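Local coordinates for UPF0255 protein frsA (Vibrio vulnificus, PDB 4I4C) that probably hydrolyses carboxylic esters as a serine esterase of the FrsA family, built around an alpha/beta-hydrolase sheet, at residues I40-F46 and Q310-K314; G45-R50 and Q85-T89; Y137-K141 and D318-R323. All coordinates share one frame; numbering follows the deposited sequence.

Contact 1: residues I40-F46 and Q310-K314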
ATOM      1  N   ILE A  40      25.070  -3.905  -5.541  1.00 18.51           N
ATOM      2  CA  ILE A  40      24.124  -3.077  -4.805  1.00 20.64           C
ATOM      3  C   ILE A  40      24.260  -3.272  -3.291  1.00 21.93           C
ATOM      4  O   ILE A  40      24.405  -2.294  -2.541  1.00 17.77           O
ATOM      5  CB  ILE A  40      22.671  -3.397  -5.254  1.00 19.81           C
ATOM      6  CG1 ILE A  40      22.461  -2.988  -6.719  1.00 22.74           C
ATOM      7  CG2 ILE A  40      21.646  -2.729  -4.324  1.00 16.96           C
ATOM      8  CD1 ILE A  40      21.205  -3.605  -7.349  1.00 22.17           C
ATOM      9  N   LYS A  41      24.225  -4.536  -2.855  1.00 18.75           N
ATOM     10  CA  LYS A  41      24.348  -4.889  -1.442  1.00 21.23           C
ATOM     11  C   LYS A  41      25.669  -4.414  -0.845  1.00 19.00           C
ATOM     12  O   LYS A  41      25.697  -3.854   0.240  1.00 15.60           O
ATOM     13  CB  LYS A  41      24.189  -6.398  -1.228  1.00 30.52           C
ATOM     14  CG  LYS A  41      24.540  -6.864   0.195  1.00 36.17           C
ATOM     15  CD  LYS A  41      24.101  -8.308   0.482  1.00 38.49           C
ATOM     16  CE  LYS A  41      24.990  -9.340  -0.205  1.00 43.73           C
ATOM     17  NZ  LYS A  41      26.414  -9.261   0.227  1.00 49.36           N
ATOM     18  N   GLU A  42      26.765  -4.634  -1.559  1.00 22.86           N
ATOM     19  CA  GLU A  42      28.059  -4.104  -1.132  1.00 29.48           C
ATOM     20  C   GLU A  42      28.083  -2.572  -1.035  1.00 30.03           C
ATOM     21  O   GLU A  42      28.658  -2.009  -0.098  1.00 23.68           O
ATOM     22  CB  GLU A  42      29.157  -4.547  -2.091  1.00 35.37           C
ATOM     23  CG  GLU A  42      29.702  -5.924  -1.820  1.00 43.37           C
ATOM     24  CD  GLU A  42      31.207  -5.916  -1.802  1.00 39.70           C
ATOM     25  OE1 GLU A  42      31.777  -5.526  -0.760  1.00 37.03           O
ATOM     26  OE2 GLU A  42      31.813  -6.264  -2.836  1.00 40.43           O
ATOM     27  N   LYS A  43      27.487  -1.890  -2.011  1.00 21.33           N
ATOM     28  CA  LYS A  43      27.529  -0.428  -1.993  1.00 25.52           C
ATOM     29  C   LYS A  43      26.643   0.180  -0.894  1.00 25.40           C
ATOM     30  O   LYS A  43      27.075   1.101  -0.192  1.00 24.23           O
ATOM     31  CB  LYS A  43      27.264   0.188  -3.385  1.00 22.09           C
ATOM     32  CG  LYS A  43      28.442  -0.006  -4.360  1.00 28.04           C
ATOM     33  CD  LYS A  43      28.267   0.689  -5.715  1.00 26.69           C
ATOM     34  CE  LYS A  43      27.279  -0.040  -6.603  1.00 26.91           C
ATOM     35  NZ  LYS A  43      27.186   0.550  -7.985  1.00 23.38           N
ATOM     36  N   ASN A  44      25.428  -0.337  -0.709  1.00 18.59           N
ATOM     37  CA  ASN A  44      24.550   0.242   0.310  1.00 17.94           C
ATOM     38  C   ASN A  44      24.796  -0.232   1.764  1.00 27.81           C
ATOM     39  O   ASN A  44      24.546   0.509   2.711  1.00 22.92           O
ATOM     40  CB  ASN A  44      23.064   0.210  -0.107  1.00 23.86           C
ATOM     41  CG  ASN A  44      22.475  -1.186  -0.134  1.00 34.58           C
ATOM     42  OD1 ASN A  44      22.688  -1.985   0.781  1.00 28.37           O
ATOM     43  ND2 ASN A  44      21.706  -1.482  -1.185  1.00 32.38           N
ATOM     44  N   GLY A  45      25.311  -1.448   1.923  1.00 25.12           N
ATOM     45  CA  GLY A  45      25.662  -1.973   3.231  1.00 28.75           C
ATOM     46  C   GLY A  45      24.534  -2.055   4.247  1.00 22.75           C
ATOM     47  O   GLY A  45      24.795  -2.148   5.445  1.00 22.48           O
ATOM     48  N   PHE A  46      23.289  -2.035   3.771  1.00 16.25           N
ATOM     49  CA  PHE A  46      22.109  -2.080   4.641  1.00 15.31           C
ATOM     50  C   PHE A  46      22.075  -3.302   5.559  1.00 14.30           C
ATOM     51  O   PHE A  46      22.543  -4.382   5.179  1.00 17.20           O
ATOM     52  CB  PHE A  46      20.825  -2.018   3.811  1.00 12.60           C
ATOM     53  CG  PHE A  46      20.626  -0.703   3.099  1.00 21.02           C
ATOM     54  CD1 PHE A  46      21.333   0.425   3.487  1.00 17.53           C
ATOM     55  CD2 PHE A  46      19.729  -0.598   2.042  1.00 17.51           C
ATOM     56  CE1 PHE A  46      21.147   1.645   2.829  1.00 27.73           C
ATOM     57  CE2 PHE A  46      19.538   0.611   1.391  1.00 18.27           C
ATOM     58  CZ  PHE A  46      20.253   1.726   1.777  1.00 21.29           C
ATOM     59  N   GLN A 310      18.049   0.105 -11.582  1.00 23.57           N
ATOM     60  CA  GLN A 310      19.072  -0.930 -11.480  1.00 30.19           C
ATOM     61  C   GLN A 310      19.902  -0.840 -10.194  1.00 32.30           C
ATOM     62  O   GLN A 310      20.698  -1.730  -9.899  1.00 40.28           O
ATOM     63  CB  GLN A 310      19.994  -0.853 -12.694  1.00 25.29           C
ATOM     64  CG  GLN A 310      19.309  -1.186 -14.006  1.00 26.57           C
ATOM     65  CD  GLN A 310      20.192  -0.888 -15.201  1.00 36.92           C
ATOM     66  OE1 GLN A 310      21.418  -0.895 -15.085  1.00 32.15           O
ATOM     67  NE2 GLN A 310      19.573  -0.614 -16.360  1.00 33.41           N
ATOM     68  N   GLN A 311      19.722   0.240  -9.440  1.00 29.51           N
ATOM     69  CA  GLN A 311      20.520   0.475  -8.242  1.00 31.18           C
ATOM     70  C   GLN A 311      19.693   0.383  -6.959  1.00 25.51           C
ATOM     71  O   GLN A 311      20.217   0.570  -5.873  1.00 28.29           O
ATOM     72  CB  GLN A 311      21.244   1.825  -8.332  1.00 32.32           C
ATOM     73  CG  GLN A 311      22.385   1.826  -9.337  1.00 43.51           C
ATOM     74  CD  GLN A 311      23.266   0.585  -9.217  1.00 55.64           C
ATOM     75  OE1 GLN A 311      23.916   0.362  -8.193  1.00 63.80           O
ATOM     76  NE2 GLN A 311      23.280  -0.233 -10.265  1.00 53.72           N
ATOM     77  N   MET A 312      18.401   0.097  -7.115  1.00 23.13           N
ATOM     78  CA  MET A 312      17.468  -0.115  -6.009  1.00 26.58           C
ATOM     79  C   MET A 312      17.786  -1.348  -5.162  1.00 16.59           C
ATOM     80  O   MET A 312      18.246  -2.355  -5.691  1.00 16.42           O
ATOM     81  CB  MET A 312      16.064  -0.305  -6.570  1.00 31.21           C
ATOM     82  CG  MET A 312      15.460   0.938  -7.130  1.00 38.75           C
ATOM     83  SD  MET A 312      13.715   0.636  -7.337  1.00 33.66           S
ATOM     84  CE  MET A 312      13.727  -0.761  -8.473  1.00 34.47           C
ATOM     85  N   PRO A 313      17.495  -1.280  -3.845  1.00 16.42           N
ATOM     86  CA  PRO A 313      17.667  -2.452  -2.983  1.00 24.61           C
ATOM     87  C   PRO A 313      16.900  -3.664  -3.513  1.00 27.12           C
ATOM     88  O   PRO A 313      15.887  -3.506  -4.190  1.00 26.93           O
ATOM     89  CB  PRO A 313      17.101  -1.982  -1.635  1.00 17.82           C
ATOM     90  CG  PRO A 313      17.385  -0.507  -1.636  1.00 29.38           C
ATOM     91  CD  PRO A 313      17.120  -0.078  -3.070  1.00 12.31           C
ATOM     92  N   LYS A 314      17.390  -4.860  -3.210  1.00 26.40           N
ATOM     93  CA  LYS A 314      16.795  -6.084  -3.728  1.00 20.13           C
ATOM     94  C   LYS A 314      15.311  -6.233  -3.399  1.00 12.15           C
ATOM     95  O   LYS A 314      14.559  -6.818  -4.179  1.00 14.96           O
ATOM     96  CB  LYS A 314      17.564  -7.300  -3.204  1.00 17.81           C
ATOM     97  CG  LYS A 314      17.048  -8.605  -3.751  1.00 21.94           C
ATOM     98  CD  LYS A 314      17.824  -9.818  -3.214  1.00 23.75           C
ATOM     99  CE  LYS A 314      17.230 -11.090  -3.820  1.00 17.36           C
ATOM    100  NZ  LYS A 314      17.964 -12.292  -3.331  1.00 35.89           N
TER
HETATM  101  O   HOH W   1      20.622   0.573  -3.025  1.00 27.38           O
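Ile-40, near the end of helix 31-44, lays its CD1 methyl against two backbone carbonyls of the 310-314 loop, 3.2 Å from Gln-310 O and 3.6 Å from Met-312 O. Its CG2 branch lies alongside the same loop, near Gln-311 O. A branched apolar residue suits this place because both arms spread over the backbone. One turn on, Lys-43 bends at chi3 (-75°) and brings NZ to Gln-311 OE1, a weak hydrogen bond of 3.3 Å at the exposed margin. Asn-44 works through water: ND2 donates to a molecule that in turn donates to Gln-311 O, 2.9 Å away. Beyond it, the Phe-46 ring meets Pro-313, at the N-cap position of helix 314-323, edge-on, CE2 to CG 3.9 Å. Asn-44 helps place that ring. Its OD1 accepts a nearly straight bond (174°) from Phe-46 N, an Asx turn, while its CB sits over the ring centre. Gly-45 between them takes the positive phi that ends the helix. Met-312 also touches the bound hexanoic acid. Cohesion therefore comes from apolar cover and one water rather than strong direct bonds, and Met-312 O is buried without a polar partner.

Contact 2: residues G45-R50 and Q85-T89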
ATOM      1  N   GLY A  45      25.311  -1.448   1.923  1.00 25.12           N
ATOM      2  CA  GLY A  45      25.662  -1.973   3.231  1.00 28.75           C
ATOM      3  C   GLY A  45      24.534  -2.055   4.247  1.00 22.75           C
ATOM      4  O   GLY A  45      24.795  -2.148   5.445  1.00 22.48           O
ATOM      5  N   PHE A  46      23.289  -2.035   3.771  1.00 16.25           N
ATOM      6  CA  PHE A  46      22.109  -2.080   4.641  1.00 15.31           C
ATOM      7  C   PHE A  46      22.075  -3.302   5.559  1.00 14.30           C
ATOM      8  O   PHE A  46      22.543  -4.382   5.179  1.00 17.20           O
ATOM      9  CB  PHE A  46      20.825  -2.018   3.811  1.00 12.60           C
ATOM     10  CG  PHE A  46      20.626  -0.703   3.099  1.00 21.02           C
ATOM     11  CD1 PHE A  46      21.333   0.425   3.487  1.00 17.53           C
ATOM     12  CD2 PHE A  46      19.729  -0.598   2.042  1.00 17.51           C
ATOM     13  CE1 PHE A  46      21.147   1.645   2.829  1.00 27.73           C
ATOM     14  CE2 PHE A  46      19.538   0.611   1.391  1.00 18.27           C
ATOM     15  CZ  PHE A  46      20.253   1.726   1.777  1.00 21.29           C
ATOM     16  N   SER A  47      21.523  -3.112   6.761  1.00 13.34           N
ATOM     17  CA  SER A  47      21.451  -4.151   7.809  1.00 17.91           C
ATOM     18  C   SER A  47      20.180  -4.979   7.720  1.00 17.77           C
ATOM     19  O   SER A  47      19.953  -5.873   8.541  1.00 15.41           O
ATOM     20  CB  SER A  47      21.483  -3.494   9.206  1.00 17.95           C
ATOM     21  OG  SER A  47      22.774  -3.005   9.521  1.00 27.83           O
ATOM     22  N   TRP A  48      19.324  -4.647   6.758  1.00 15.07           N
ATOM     23  CA  TRP A  48      18.033  -5.289   6.635  1.00 16.58           C
ATOM     24  C   TRP A  48      17.805  -5.577   5.169  1.00 21.39           C
ATOM     25  O   TRP A  48      18.230  -4.795   4.320  1.00 20.23           O
ATOM     26  CB  TRP A  48      16.920  -4.356   7.142  1.00 11.34           C
ATOM     27  CG  TRP A  48      17.028  -3.994   8.582  1.00 23.10           C
ATOM     28  CD1 TRP A  48      17.620  -2.879   9.101  1.00 25.18           C
ATOM     29  CD2 TRP A  48      16.514  -4.736   9.703  1.00 26.54           C
ATOM     30  NE1 TRP A  48      17.520  -2.887  10.469  1.00 28.43           N
ATOM     31  CE2 TRP A  48      16.843  -4.012  10.865  1.00 28.51           C
ATOM     32  CE3 TRP A  48      15.803  -5.936   9.833  1.00 19.94           C
ATOM     33  CZ2 TRP A  48      16.491  -4.448  12.142  1.00 25.57           C
ATOM     34  CZ3 TRP A  48      15.453  -6.369  11.107  1.00 15.68           C
ATOM     35  CH2 TRP A  48      15.801  -5.628  12.243  1.00 23.59           C
ATOM     36  N   TYR A  49      17.170  -6.709   4.873  1.00 19.74           N
ATOM     37  CA  TYR A  49      16.736  -7.018   3.502  1.00 14.08           C
ATOM     38  C   TYR A  49      15.541  -6.129   3.168  1.00 20.70           C
ATOM     39  O   TYR A  49      15.575  -5.329   2.218  1.00 15.39           O
ATOM     40  CB  TYR A  49      16.360  -8.498   3.373  1.00 16.02           C
ATOM     41  CG  TYR A  49      15.378  -8.779   2.254  1.00 17.48           C
ATOM     42  CD1 TYR A  49      15.762  -8.698   0.923  1.00 20.21           C
ATOM     43  CD2 TYR A  49      14.057  -9.125   2.540  1.00 20.47           C
ATOM     44  CE1 TYR A  49      14.839  -8.951  -0.108  1.00 23.66           C
ATOM     45  CE2 TYR A  49      13.151  -9.389   1.537  1.00 16.89           C
ATOM     46  CZ  TYR A  49      13.534  -9.296   0.220  1.00 15.77           C
ATOM     47  OH  TYR A  49      12.603  -9.553  -0.765  1.00 19.33           O
ATOM     48  N   ARG A  50      14.493  -6.253   3.979  1.00 17.84           N
ATOM     49  CA  ARG A  50      13.326  -5.387   3.851  1.00 16.28           C
ATOM     50  C   ARG A  50      13.671  -3.921   4.065  1.00 14.26           C
ATOM     51  O   ARG A  50      14.548  -3.597   4.845  1.00 13.44           O
ATOM     52  CB  ARG A  50      12.264  -5.805   4.868  1.00 15.99           C
ATOM     53  CG  ARG A  50      11.606  -7.111   4.507  1.00 10.70           C
ATOM     54  CD  ARG A  50      10.867  -7.679   5.691  1.00 10.88           C
ATOM     55  NE  ARG A  50      10.271  -8.984   5.388  1.00 12.35           N
ATOM     56  CZ  ARG A  50      10.891 -10.157   5.540  1.00 16.50           C
ATOM     57  NH1 ARG A  50      12.160 -10.211   5.950  1.00 14.42           N
ATOM     58  NH2 ARG A  50      10.248 -11.278   5.250  1.00 18.51           N
ATOM     59  N   GLN A  85      24.338 -10.382   6.869  1.00 22.60           N
ATOM     60  CA  GLN A  85      24.293  -8.914   6.804  1.00 24.36           C
ATOM     61  C   GLN A  85      22.867  -8.411   7.032  1.00 21.76           C
ATOM     62  O   GLN A  85      22.655  -7.329   7.583  1.00 18.85           O
ATOM     63  CB  GLN A  85      24.793  -8.407   5.444  1.00 24.91           C
ATOM     64  CG  GLN A  85      24.910  -6.882   5.355  1.00 25.25           C
ATOM     65  CD  GLN A  85      25.351  -6.391   3.981  1.00 29.52           C
ATOM     66  OE1 GLN A  85      26.344  -6.870   3.433  1.00 32.62           O
ATOM     67  NE2 GLN A  85      24.606  -5.429   3.414  1.00 19.03           N
ATOM     68  N   TRP A  86      21.898  -9.207   6.588  1.00 20.58           N
ATOM     69  CA  TRP A  86      20.487  -8.837   6.635  1.00 17.93           C
ATOM     70  C   TRP A  86      19.772  -9.478   7.827  1.00 18.87           C
ATOM     71  O   TRP A  86      19.404 -10.646   7.786  1.00 18.57           O
ATOM     72  CB  TRP A  86      19.808  -9.222   5.311  1.00 27.27           C
ATOM     73  CG  TRP A  86      20.246  -8.370   4.130  1.00 24.60           C
ATOM     74  CD1 TRP A  86      20.904  -7.172   4.180  1.00 21.08           C
ATOM     75  CD2 TRP A  86      20.063  -8.665   2.741  1.00 25.05           C
ATOM     76  NE1 TRP A  86      21.123  -6.694   2.906  1.00 27.33           N
ATOM     77  CE2 TRP A  86      20.620  -7.593   2.006  1.00 27.94           C
ATOM     78  CE3 TRP A  86      19.480  -9.728   2.045  1.00 25.67           C
ATOM     79  CZ2 TRP A  86      20.606  -7.558   0.616  1.00 20.49           C
ATOM     80  CZ3 TRP A  86      19.476  -9.692   0.657  1.00 25.65           C
ATOM     81  CH2 TRP A  86      20.035  -8.619  -0.039  1.00 16.06           C
ATOM     82  N   LEU A  87      19.568  -8.688   8.877  1.00 19.76           N
ATOM     83  CA  LEU A  87      19.051  -9.180  10.155  1.00 13.90           C
ATOM     84  C   LEU A  87      17.691  -9.873  10.082  1.00 19.37           C
ATOM     85  O   LEU A  87      17.418 -10.797  10.844  1.00 18.23           O
ATOM     86  CB  LEU A  87      19.032  -8.047  11.188  1.00 13.18           C
ATOM     87  CG  LEU A  87      20.412  -7.434  11.417  1.00 20.72           C
ATOM     88  CD1 LEU A  87      20.358  -6.239  12.347  1.00 32.91           C
ATOM     89  CD2 LEU A  87      21.379  -8.494  11.942  1.00 28.96           C
ATOM     90  N   ASP A  88      16.846  -9.434   9.160  1.00 15.61           N
ATOM     91  CA  ASP A  88      15.509 -10.004   8.991  1.00 14.37           C
ATOM     92  C   ASP A  88      15.453 -11.288   8.145  1.00 12.82           C
ATOM     93  O   ASP A  88      14.366 -11.729   7.761  1.00 15.87           O
ATOM     94  CB  ASP A  88      14.571  -8.960   8.382  1.00 16.01           C
ATOM     95  CG  ASP A  88      15.132  -8.342   7.111  1.00 22.62           C
ATOM     96  OD1 ASP A  88      16.358  -8.104   7.066  1.00 16.16           O
ATOM     97  OD2 ASP A  88      14.355  -8.120   6.151  1.00 19.67           O
ATOM     98  N   THR A  89      16.590 -11.917   7.859  1.00 13.66           N
ATOM     99  CA  THR A  89      16.520 -13.141   7.039  1.00 19.99           C
ATOM    100  C   THR A  89      16.777 -14.467   7.776  1.00 15.73           C
ATOM    101  O   THR A  89      17.252 -15.421   7.172  1.00 15.79           O
ATOM    102  CB  THR A  89      17.392 -13.075   5.752  1.00 17.38           C
ATOM    103  OG1 THR A  89      18.786 -13.057   6.095  1.00 16.76           O
ATOM    104  CG2 THR A  89      17.034 -11.826   4.892  1.00 12.80           C
TER
HETATM  105  O   HOH W   2      12.220 -13.557   5.906  1.00 15.80           O
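The carboxylate of Asp-88 takes up three N-H groups from the 45-50 loop. Asp-88 OD1 uses its syn lone pair for Tyr-49 N at 2.7 Å, and Asp-88 OD2 is met by Arg-50 N on its syn side at 2.9 Å, so two successive amides grip the two oxygens. Arg-50 NH1 adds a salt bridge to Asp-88 OD2, 3.0 Å long, on the anti side and well out of the carboxylate plane (33°). The guanidinium plane stands 70° from the carboxylate plane. Chi1 of Asp-88 (52°) puts CG between the backbone N and the carbonyl carbon, which turns the carboxylate to the loop; a short side chain suits acceptors held this close to the backbone. The extended arginine also donates from NE to the backbone O of Tyr-137 and makes a cation-pi contact with Trp-98.

One backbone bond, Leu-87 N to Ser-47 O, and one from the side-chain amide of Gln-85 follow, Gln-85 NE2 donating to Phe-46 O at 2.9 Å. They join the loop between helices 31-44 and 54-60 to that between helices 64-75 and 98-114. A type I turn from Trp-86 to Thr-89 shapes the Asp-88 side, Trp-86 O accepting from both N and OG1 of Thr-89.

Leu-87 CB sits over one face of the Trp-48 six-membered ring, 4.1 Å from its centroid, a CH-pi contact. Tyr-49 CA lies off-centre over a face of Trp-86, and the two rings meet obliquely. With three N-H donors on its oxygens, one of them from Arg-50, the buried Asp-88 is probably stabilised as the anion.

Contact 3: residues Y137-K141 and D318-R323; sequences YPHLK and DVLASR
Arg-323, in the last turn of helix 314-323, bonds the carbonyls of Pro-138 and His-139 in a cis-proline loop after helix 121-136, deep in a protein of the alpha/beta-hydrolase clan. Its CB points away from the loop, but the turn at chi2 (-61°) folds the guanidinium back so that its edge faces the two successive carbonyls. Arg-323 NH2 donates to Pro-138 O and Arg-323 NH1 to His-139 O, each at 2.9 Å, and NH2 adds a weak bond to His-139 O. Both main bonds are bent (138° and 136° at hydrogen), consistent with one flat group serving two carbonyls. NH2 also donates to Leu-202 O, and Leu-202 lines the hexanoic acid pocket, so a single arginine joins this loop to the pocket wall; its several donors fit it for the task.

Two residues past His-139, the amide of Lys-141 is satisfied by the helix: Lys-141 N donates to Ser-322 OG at 2.8 Å, a serine being small enough to let the chain approach closely. Lys-141 then runs its aliphatic part past that hydroxyl. Asp-318 is occupied outside the loop, its OD1 by Tyr-29 OH and its OD2 by Tyr-49 OH, leaving its CB for Leu-140 to pack on. Leu-140 CD2 also rests 3.6 Å from Asp-318 O. Val-319 divides its branches: CG1 lies over a face of the Arg-323 guanidinium, while Val-319 CG2 touches Pro-138 CB at 3.6 Å.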
ATOM      1  N   TYR A 137       4.702  -8.680   4.782  1.00 11.55           N
ATOM      2  CA  TYR A 137       5.407  -7.661   3.992  1.00 18.50           C
ATOM      3  C   TYR A 137       6.780  -8.187   3.612  1.00 20.80           C
ATOM      4  O   TYR A 137       7.482  -8.758   4.472  1.00 18.16           O
ATOM      5  CB  TYR A 137       5.537  -6.388   4.831  1.00 17.28           C
ATOM      6  CG  TYR A 137       6.513  -5.340   4.331  1.00 15.87           C
ATOM      7  CD1 TYR A 137       6.118  -4.362   3.412  1.00 16.96           C
ATOM      8  CD2 TYR A 137       7.811  -5.282   4.828  1.00 14.71           C
ATOM      9  CE1 TYR A 137       7.013  -3.381   2.982  1.00 15.29           C
ATOM     10  CE2 TYR A 137       8.709  -4.306   4.405  1.00 15.58           C
ATOM     11  CZ  TYR A 137       8.306  -3.352   3.484  1.00 12.52           C
ATOM     12  OH  TYR A 137       9.204  -2.371   3.071  1.00 13.22           O
ATOM     13  N   PRO A 138       7.179  -7.995   2.337  1.00 21.36           N
ATOM     14  CA  PRO A 138       6.477  -7.232   1.291  1.00 17.64           C
ATOM     15  C   PRO A 138       5.574  -8.053   0.353  1.00 21.55           C
ATOM     16  O   PRO A 138       5.346  -7.645  -0.797  1.00 18.07           O
ATOM     17  CB  PRO A 138       7.633  -6.666   0.478  1.00 19.65           C
ATOM     18  CG  PRO A 138       8.613  -7.816   0.471  1.00 15.04           C
ATOM     19  CD  PRO A 138       8.526  -8.391   1.890  1.00 19.54           C
ATOM     20  N   HIS A 139       5.081  -9.195   0.813  1.00 13.32           N
ATOM     21  CA  HIS A 139       4.035  -9.920   0.086  1.00 15.54           C
ATOM     22  C   HIS A 139       4.486 -10.435  -1.277  1.00 19.50           C
ATOM     23  O   HIS A 139       3.837 -10.194  -2.299  1.00 17.21           O
ATOM     24  CB  HIS A 139       2.784  -9.043  -0.039  1.00 18.64           C
ATOM     25  CG  HIS A 139       2.381  -8.421   1.258  1.00 11.88           C
ATOM     26  ND1 HIS A 139       1.934  -9.167   2.327  1.00 12.23           N
ATOM     27  CD2 HIS A 139       2.372  -7.129   1.665  1.00 12.01           C
ATOM     28  CE1 HIS A 139       1.664  -8.363   3.337  1.00 13.42           C
ATOM     29  NE2 HIS A 139       1.917  -7.120   2.961  1.00 12.62           N
ATOM     30  N   LEU A 140       5.626 -11.115  -1.281  1.00 16.02           N
ATOM     31  CA  LEU A 140       6.109 -11.828  -2.452  1.00 15.15           C
ATOM     32  C   LEU A 140       5.187 -13.015  -2.705  1.00 23.10           C
ATOM     33  O   LEU A 140       4.771 -13.688  -1.758  1.00 23.54           O
ATOM     34  CB  LEU A 140       7.540 -12.303  -2.223  1.00 23.01           C
ATOM     35  CG  LEU A 140       8.584 -11.188  -2.064  1.00 18.94           C
ATOM     36  CD1 LEU A 140       9.982 -11.769  -2.132  1.00 17.37           C
ATOM     37  CD2 LEU A 140       8.406 -10.099  -3.116  1.00 12.45           C
ATOM     38  N   LYS A 141       4.870 -13.282  -3.967  1.00 18.97           N
ATOM     39  CA  LYS A 141       3.768 -14.201  -4.279  1.00 29.81           C
ATOM     40  C   LYS A 141       4.102 -15.651  -3.958  1.00 35.13           C
ATOM     41  O   LYS A 141       3.215 -16.451  -3.644  1.00 31.57           O
ATOM     42  CB  LYS A 141       3.289 -14.052  -5.734  1.00 38.43           C
ATOM     43  CG  LYS A 141       4.198 -14.687  -6.776  1.00 44.96           C
ATOM     44  CD  LYS A 141       3.755 -14.330  -8.197  1.00 41.73           C
ATOM     45  CE  LYS A 141       2.272 -14.610  -8.407  1.00 49.42           C
ATOM     46  NZ  LYS A 141       1.767 -14.001  -9.682  1.00 53.53           N
ATOM     47  N   ASP A 318      12.528  -7.393  -5.992  1.00 12.83           N
ATOM     48  CA  ASP A 318      11.779  -8.620  -5.689  1.00 12.96           C
ATOM     49  C   ASP A 318      10.268  -8.367  -5.775  1.00 18.48           C
ATOM     50  O   ASP A 318       9.524  -9.145  -6.380  1.00 20.20           O
ATOM     51  CB  ASP A 318      12.120  -9.173  -4.293  1.00 12.64           C
ATOM     52  CG  ASP A 318      13.532  -9.799  -4.188  1.00 23.59           C
ATOM     53  OD1 ASP A 318      14.250  -9.983  -5.204  1.00 18.48           O
ATOM     54  OD2 ASP A 318      13.911 -10.146  -3.045  1.00 23.71           O
ATOM     55  N   VAL A 319       9.805  -7.282  -5.157  1.00 17.40           N
ATOM     56  CA  VAL A 319       8.395  -6.911  -5.258  1.00 20.39           C
ATOM     57  C   VAL A 319       7.952  -6.704  -6.720  1.00 19.65           C
ATOM     58  O   VAL A 319       6.879  -7.163  -7.122  1.00 17.28           O
ATOM     59  CB  VAL A 319       8.079  -5.637  -4.450  1.00 21.52           C
ATOM     60  CG1 VAL A 319       6.704  -5.079  -4.827  1.00 19.52           C
ATOM     61  CG2 VAL A 319       8.145  -5.928  -2.968  1.00 16.56           C
ATOM     62  N   LEU A 320       8.783  -6.022  -7.501  1.00 16.75           N
ATOM     63  CA  LEU A 320       8.481  -5.768  -8.903  1.00 19.94           C
ATOM     64  C   LEU A 320       8.385  -7.061  -9.721  1.00 25.39           C
ATOM     65  O   LEU A 320       7.437  -7.247 -10.491  1.00 21.14           O
ATOM     66  CB  LEU A 320       9.496  -4.798  -9.503  1.00 22.16           C
ATOM     67  CG  LEU A 320       9.333  -3.376  -8.961  1.00 13.12           C
ATOM     68  CD1 LEU A 320      10.482  -2.515  -9.388  1.00 22.59           C
ATOM     69  CD2 LEU A 320       8.005  -2.799  -9.442  1.00 20.38           C
ATOM     70  N   ALA A 321       9.360  -7.951  -9.536  1.00 19.16           N
ATOM     71  CA  ALA A 321       9.347  -9.255 -10.175  1.00 21.08           C
ATOM     72  C   ALA A 321       8.094 -10.044  -9.822  1.00 23.33           C
ATOM     73  O   ALA A 321       7.517 -10.715 -10.673  1.00 27.24           O
ATOM     74  CB  ALA A 321      10.591 -10.048  -9.782  1.00 15.34           C
ATOM     75  N   SER A 322       7.680  -9.976  -8.561  1.00 17.42           N
ATOM     76  CA  SER A 322       6.485 -10.681  -8.126  1.00 20.51           C
ATOM     77  C   SER A 322       5.219 -10.126  -8.790  1.00 14.90           C
ATOM     78  O   SER A 322       4.432 -10.873  -9.392  1.00 20.20           O
ATOM     79  CB  SER A 322       6.375 -10.628  -6.600  1.00 20.68           C
ATOM     80  OG  SER A 322       5.554 -11.659  -6.096  1.00 24.87           O
ATOM     81  N   ARG A 323       5.016  -8.817  -8.683  1.00 16.37           N
ATOM     82  CA  ARG A 323       3.804  -8.196  -9.199  1.00 22.55           C
ATOM     83  C   ARG A 323       3.713  -8.400 -10.705  1.00 30.91           C
ATOM     84  O   ARG A 323       2.621  -8.537 -11.251  1.00 35.18           O
ATOM     85  CB  ARG A 323       3.764  -6.696  -8.878  1.00 15.01           C
ATOM     86  CG  ARG A 323       3.820  -6.360  -7.395  1.00 20.06           C
ATOM     87  CD  ARG A 323       2.654  -6.940  -6.604  1.00 14.35           C
ATOM     88  NE  ARG A 323       2.856  -6.647  -5.186  1.00 22.61           N
ATOM     89  CZ  ARG A 323       3.461  -7.478  -4.338  1.00 24.07           C
ATOM     90  NH1 ARG A 323       3.874  -8.669  -4.753  1.00 18.81           N
ATOM     91  NH2 ARG A 323       3.644  -7.126  -3.071  1.00 17.22           N
TER

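How the contacts relate
Along the chain the segments run 40-46, 45-50, 85-89, 137-141, 310-314, 318-323. Contact 2 is nested within the loop closed by contact 1, whereas contacts 1 and 3 interlock. Contacts 1 and 2 share Gly-45 and Phe-46 and have centres about 11 Å apart; contact 3 has its centre about 17 Å from each of theirs, nearer the centre of the chain. Helix 314-323 joins contacts 1 and 3: contact 1 holds its start and contact 3 its end, and Met-312 packs on Leu-320. Two hydrogen bonds link contacts 2 and 3. Together they tie the chain's early helices and loops to a helix close to the hexanoic acid site.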